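Local coordinates for protein HIAXHD3 (Humicola insolens, PDB 3ZXK) that hydrolyses arabinofuranosyl side chains, probably from arabinoxylan, as a family 43 glycoside hydrolase, at residues P256-A268 and R273-D285. Residues are numbered along the deposited sequence; the frame is centred on the assembly and turned at random. Where two conformers were deposited one is given.
Sequences PDGTWHYVAFMDA and RIPVVAPLRWTAD. With AHR (alpha-L-arabinofuranose), chain C.
Strands 260-267 and 273-282 pair as an antiparallel beta hairpin, the two inner strands of a four-stranded blade in the five-bladed beta-propeller expected of family 43 hydrolases. Seven backbone hydrogen bonds join them, among them Tyr262 N to Ala278 O at 2.8 Å, and strands 250-254 and 288-290 flank the pair. Where the strands splay apart, near Trp260, two waters fill in: one runs from Trp260 N to Leu280 O, the other donates to the carbonyls of both residues. Beside them Trp282 turns the edge of its pyrrole ring onto the face of Trp260, an offset edge-to-face pair with planes at 77° and Trp282 NE1 3.3 Å from Trp260 CD1. Mid-hairpin the packing is aliphatic: Val263 and Val277 are neighbours on one face, CG2 to CG2 4.1 Å, and Val263 CG1 rests against the Pro275 ring. At the other end Asp267 and Arg273 run side by side to the bound arabinofuranose. Asp267 takes the sugar O3 on OD1 (2.6 Å) and O5 on OD2 (2.7 Å), while Arg273 NH1 donates to O3 (2.9 Å) in the guanidinium plane, reached by a bend at chi3 (-64°); His248 also hydrogen-bonds the sugar. O3, also at the edge of the Phe265 ring, thus donates a hydrogen bond to the carboxylate and accepts one from the arginine, a pairing that fixes its hydroxyl direction and probably polarises it.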
# COMPACT_ATOMS: atom_id res chain seq x y z
N PRO A 256 1.16 23.95 8.05
CA PRO A 256 0.42 25.11 8.56
C PRO A 256 1.22 26.42 8.58
O PRO A 256 0.63 27.49 8.46
CB PRO A 256 0.04 24.68 9.98
CG PRO A 256 -0.05 23.20 9.88
CD PRO A 256 1.08 22.80 8.97
N ASP A 257 2.55 26.35 8.69
CA ASP A 257 3.38 27.57 8.71
C ASP A 257 3.61 28.16 7.29
O ASP A 257 4.30 29.17 7.14
CB ASP A 257 4.69 27.32 9.47
CG ASP A 257 5.68 26.40 8.73
OD1 ASP A 257 5.30 25.81 7.70
OD2 ASP A 257 6.84 26.29 9.18
N GLY A 258 3.01 27.54 6.27
CA GLY A 258 3.15 28.01 4.88
C GLY A 258 4.34 27.45 4.11
O GLY A 258 4.51 27.72 2.91
N THR A 259 5.18 26.66 4.78
CA THR A 259 6.34 26.08 4.12
C THR A 259 5.90 24.82 3.38
O THR A 259 5.07 24.04 3.89
CB THR A 259 7.46 25.69 5.11
OG1 THR A 259 6.94 24.76 6.08
CG2 THR A 259 8.03 26.91 5.81
N TRP A 260 6.47 24.61 2.21
CA TRP A 260 6.13 23.47 1.37
C TRP A 260 7.14 22.36 1.45
O TRP A 260 8.30 22.58 1.73
CB TRP A 260 6.00 23.93 -0.07
CG TRP A 260 4.73 24.69 -0.31
CD1 TRP A 260 4.43 26.01 0.04
CD2 TRP A 260 3.53 24.16 -0.93
NE1 TRP A 260 3.16 26.32 -0.36
CE2 TRP A 260 2.56 25.26 -0.93
CE3 TRP A 260 3.18 22.94 -1.48
CZ2 TRP A 260 1.29 25.11 -1.48
CZ3 TRP A 260 1.89 22.79 -2.02
CH2 TRP A 260 0.97 23.86 -2.02
N HIS A 261 6.67 21.14 1.20
CA HIS A 261 7.50 19.93 1.29
C HIS A 261 7.20 19.02 0.13
O HIS A 261 6.06 18.94 -0.35
CB HIS A 261 7.23 19.25 2.63
CG HIS A 261 7.55 20.13 3.80
ND1 HIS A 261 8.76 20.11 4.41
CD2 HIS A 261 6.81 21.14 4.42
CE1 HIS A 261 8.78 21.04 5.39
NE2 HIS A 261 7.59 21.68 5.39
N TYR A 262 8.23 18.33 -0.35
CA TYR A 262 8.05 17.36 -1.44
C TYR A 262 8.10 15.96 -0.79
O TYR A 262 9.09 15.61 -0.10
CB TYR A 262 9.12 17.57 -2.53
CG TYR A 262 9.09 16.57 -3.67
CD1 TYR A 262 7.90 15.94 -4.07
CD2 TYR A 262 10.27 16.21 -4.34
CE1 TYR A 262 7.87 15.02 -5.10
CE2 TYR A 262 10.26 15.29 -5.35
CZ TYR A 262 9.08 14.68 -5.72
OH TYR A 262 9.12 13.76 -6.74
N VAL A 263 7.03 15.19 -0.96
CA VAL A 263 6.98 13.81 -0.45
C VAL A 263 7.09 12.93 -1.67
O VAL A 263 6.17 12.88 -2.48
CB VAL A 263 5.67 13.49 0.32
CG1 VAL A 263 5.74 12.10 0.92
CG2 VAL A 263 5.44 14.51 1.42
N ALA A 264 8.22 12.26 -1.82
CA ALA A 264 8.44 11.38 -2.99
C ALA A 264 8.51 9.94 -2.51
O ALA A 264 8.40 9.70 -1.30
CB ALA A 264 9.73 11.76 -3.73
N PHE A 265 8.69 8.96 -3.40
CA PHE A 265 9.05 7.66 -2.86
C PHE A 265 10.26 7.09 -3.56
O PHE A 265 10.64 7.55 -4.65
CB PHE A 265 7.86 6.64 -2.89
CG PHE A 265 7.26 6.47 -4.25
CD1 PHE A 265 7.83 5.58 -5.17
CD2 PHE A 265 6.11 7.18 -4.62
CE1 PHE A 265 7.28 5.42 -6.43
CE2 PHE A 265 5.55 7.01 -5.86
CZ PHE A 265 6.13 6.13 -6.77
N MET A 266 10.86 6.10 -2.89
CA MET A 266 12.04 5.37 -3.34
C MET A 266 11.62 3.97 -3.80
O MET A 266 10.70 3.39 -3.20
CB MET A 266 13.01 5.18 -2.17
CG MET A 266 13.47 6.46 -1.48
SD MET A 266 14.44 7.57 -2.53
CE MET A 266 15.85 6.56 -3.01
N ASP A 267 12.34 3.41 -4.78
CA ASP A 267 12.20 2.00 -5.18
C ASP A 267 13.00 1.05 -4.27
O ASP A 267 13.98 0.42 -4.67
CB ASP A 267 12.53 1.79 -6.67
CG ASP A 267 11.50 2.42 -7.61
OD1 ASP A 267 10.30 2.45 -7.26
OD2 ASP A 267 11.88 2.90 -8.71
N ALA A 268 12.57 0.94 -3.01
CA ALA A 268 13.32 0.22 -1.99
C ALA A 268 12.99 -1.27 -1.97
O ALA A 268 12.78 -1.85 -0.89
CB ALA A 268 13.04 0.86 -0.63
N ARG A 273 7.94 0.39 -2.07
CA ARG A 273 8.16 1.79 -2.41
C ARG A 273 7.75 2.63 -1.22
O ARG A 273 6.59 2.59 -0.79
CB ARG A 273 7.42 2.14 -3.69
CG ARG A 273 8.09 1.41 -4.84
CD ARG A 273 7.43 1.56 -6.19
NE ARG A 273 6.09 1.01 -6.25
CZ ARG A 273 5.25 1.23 -7.26
NH1 ARG A 273 5.63 2.00 -8.30
NH2 ARG A 273 4.03 0.68 -7.24
N ILE A 274 8.72 3.37 -0.68
CA ILE A 274 8.59 3.99 0.62
C ILE A 274 8.82 5.50 0.55
O ILE A 274 9.62 5.99 -0.24
CB ILE A 274 9.53 3.29 1.66
CG1 ILE A 274 11.01 3.60 1.39
CG2 ILE A 274 9.24 1.78 1.69
CD1 ILE A 274 11.95 2.88 2.34
N PRO A 275 8.12 6.27 1.41
CA PRO A 275 8.18 7.72 1.26
C PRO A 275 9.38 8.39 1.92
O PRO A 275 9.83 7.98 3.01
CB PRO A 275 6.90 8.20 1.96
CG PRO A 275 6.59 7.14 2.97
CD PRO A 275 7.05 5.84 2.34
N VAL A 276 9.88 9.42 1.24
CA VAL A 276 10.95 10.30 1.74
C VAL A 276 10.45 11.75 1.59
O VAL A 276 9.66 12.05 0.70
CB VAL A 276 12.29 10.08 0.99
CG1 VAL A 276 12.81 8.67 1.27
CG2 VAL A 276 12.10 10.25 -0.51
N VAL A 277 10.93 12.63 2.47
CA VAL A 277 10.45 14.02 2.56
C VAL A 277 11.63 14.99 2.49
O VAL A 277 12.67 14.77 3.12
CB VAL A 277 9.65 14.25 3.87
CG1 VAL A 277 9.11 15.68 3.93
CG2 VAL A 277 8.47 13.28 3.93
N ALA A 278 11.49 16.03 1.67
CA ALA A 278 12.43 17.18 1.66
C ALA A 278 11.69 18.53 1.69
O ALA A 278 10.61 18.65 1.15
CB ALA A 278 13.35 17.11 0.46
N PRO A 279 12.30 19.56 2.27
CA PRO A 279 11.71 20.89 2.14
C PRO A 279 11.84 21.43 0.71
O PRO A 279 12.75 21.05 -0.05
CB PRO A 279 12.55 21.75 3.08
CG PRO A 279 13.49 20.81 3.77
CD PRO A 279 13.62 19.60 2.91
N LEU A 280 10.89 22.30 0.36
CA LEU A 280 10.94 23.11 -0.86
C LEU A 280 11.18 24.58 -0.54
O LEU A 280 10.77 25.06 0.48
CB LEU A 280 9.60 23.02 -1.57
CG LEU A 280 9.23 21.69 -2.19
CD1 LEU A 280 7.80 21.76 -2.68
CD2 LEU A 280 10.17 21.31 -3.33
N ARG A 281 11.87 25.27 -1.45
CA ARG A 281 11.87 26.73 -1.45
C ARG A 281 11.19 27.18 -2.75
O ARG A 281 11.09 26.41 -3.71
CB ARG A 281 13.30 27.29 -1.37
CG ARG A 281 14.18 26.85 -2.52
CD ARG A 281 15.60 27.42 -2.45
NE ARG A 281 16.37 26.84 -3.54
CZ ARG A 281 17.28 25.88 -3.40
NH1 ARG A 281 17.61 25.42 -2.20
NH2 ARG A 281 17.90 25.40 -4.47
N TRP A 282 10.68 28.39 -2.76
CA TRP A 282 10.09 28.95 -3.97
C TRP A 282 11.02 29.99 -4.53
O TRP A 282 11.54 30.82 -3.79
CB TRP A 282 8.73 29.54 -3.64
CG TRP A 282 7.72 28.45 -3.39
CD1 TRP A 282 7.46 27.76 -2.21
CD2 TRP A 282 6.87 27.84 -4.40
NE1 TRP A 282 6.48 26.82 -2.40
CE2 TRP A 282 6.08 26.81 -3.70
CE3 TRP A 282 6.65 28.06 -5.75
CZ2 TRP A 282 5.15 26.04 -4.37
CZ3 TRP A 282 5.71 27.27 -6.41
CH2 TRP A 282 4.96 26.29 -5.72
N THR A 283 11.23 29.94 -5.84
CA THR A 283 11.99 30.99 -6.51
C THR A 283 11.18 32.28 -6.55
O THR A 283 9.95 32.29 -6.37
CB THR A 283 12.41 30.62 -7.94
OG1 THR A 283 11.24 30.55 -8.77
CG2 THR A 283 13.13 29.27 -7.96
N ALA A 284 11.88 33.39 -6.76
CA ALA A 284 11.21 34.67 -6.92
C ALA A 284 10.31 34.63 -8.16
O ALA A 284 9.27 35.28 -8.16
CB ALA A 284 12.22 35.80 -7.03
N ASP A 285 10.70 33.87 -9.19
CA ASP A 285 9.86 33.78 -10.39
C ASP A 285 8.72 32.73 -10.32
O ASP A 285 8.06 32.46 -11.32
CB ASP A 285 10.66 33.75 -11.72
CG ASP A 285 11.57 32.54 -11.86
OD1 ASP A 285 11.58 31.66 -10.98
OD2 ASP A 285 12.31 32.49 -12.90
O5 AHR C . 11.52 1.41 -10.92
C5 AHR C . 10.32 0.68 -10.57
C4 AHR C . 9.05 1.45 -10.94
O4 AHR C . 9.01 1.72 -12.34
C3 AHR C . 8.88 2.84 -10.33
O3 AHR C . 8.37 2.81 -9.01
C2 AHR C . 7.88 3.52 -11.24
O2 AHR C . 8.15 4.93 -11.36
C1 AHR C . 8.12 2.83 -12.56
O HOH W 1 8.21 26.45 0.81
O HOH W 2 9.80 24.29 3.29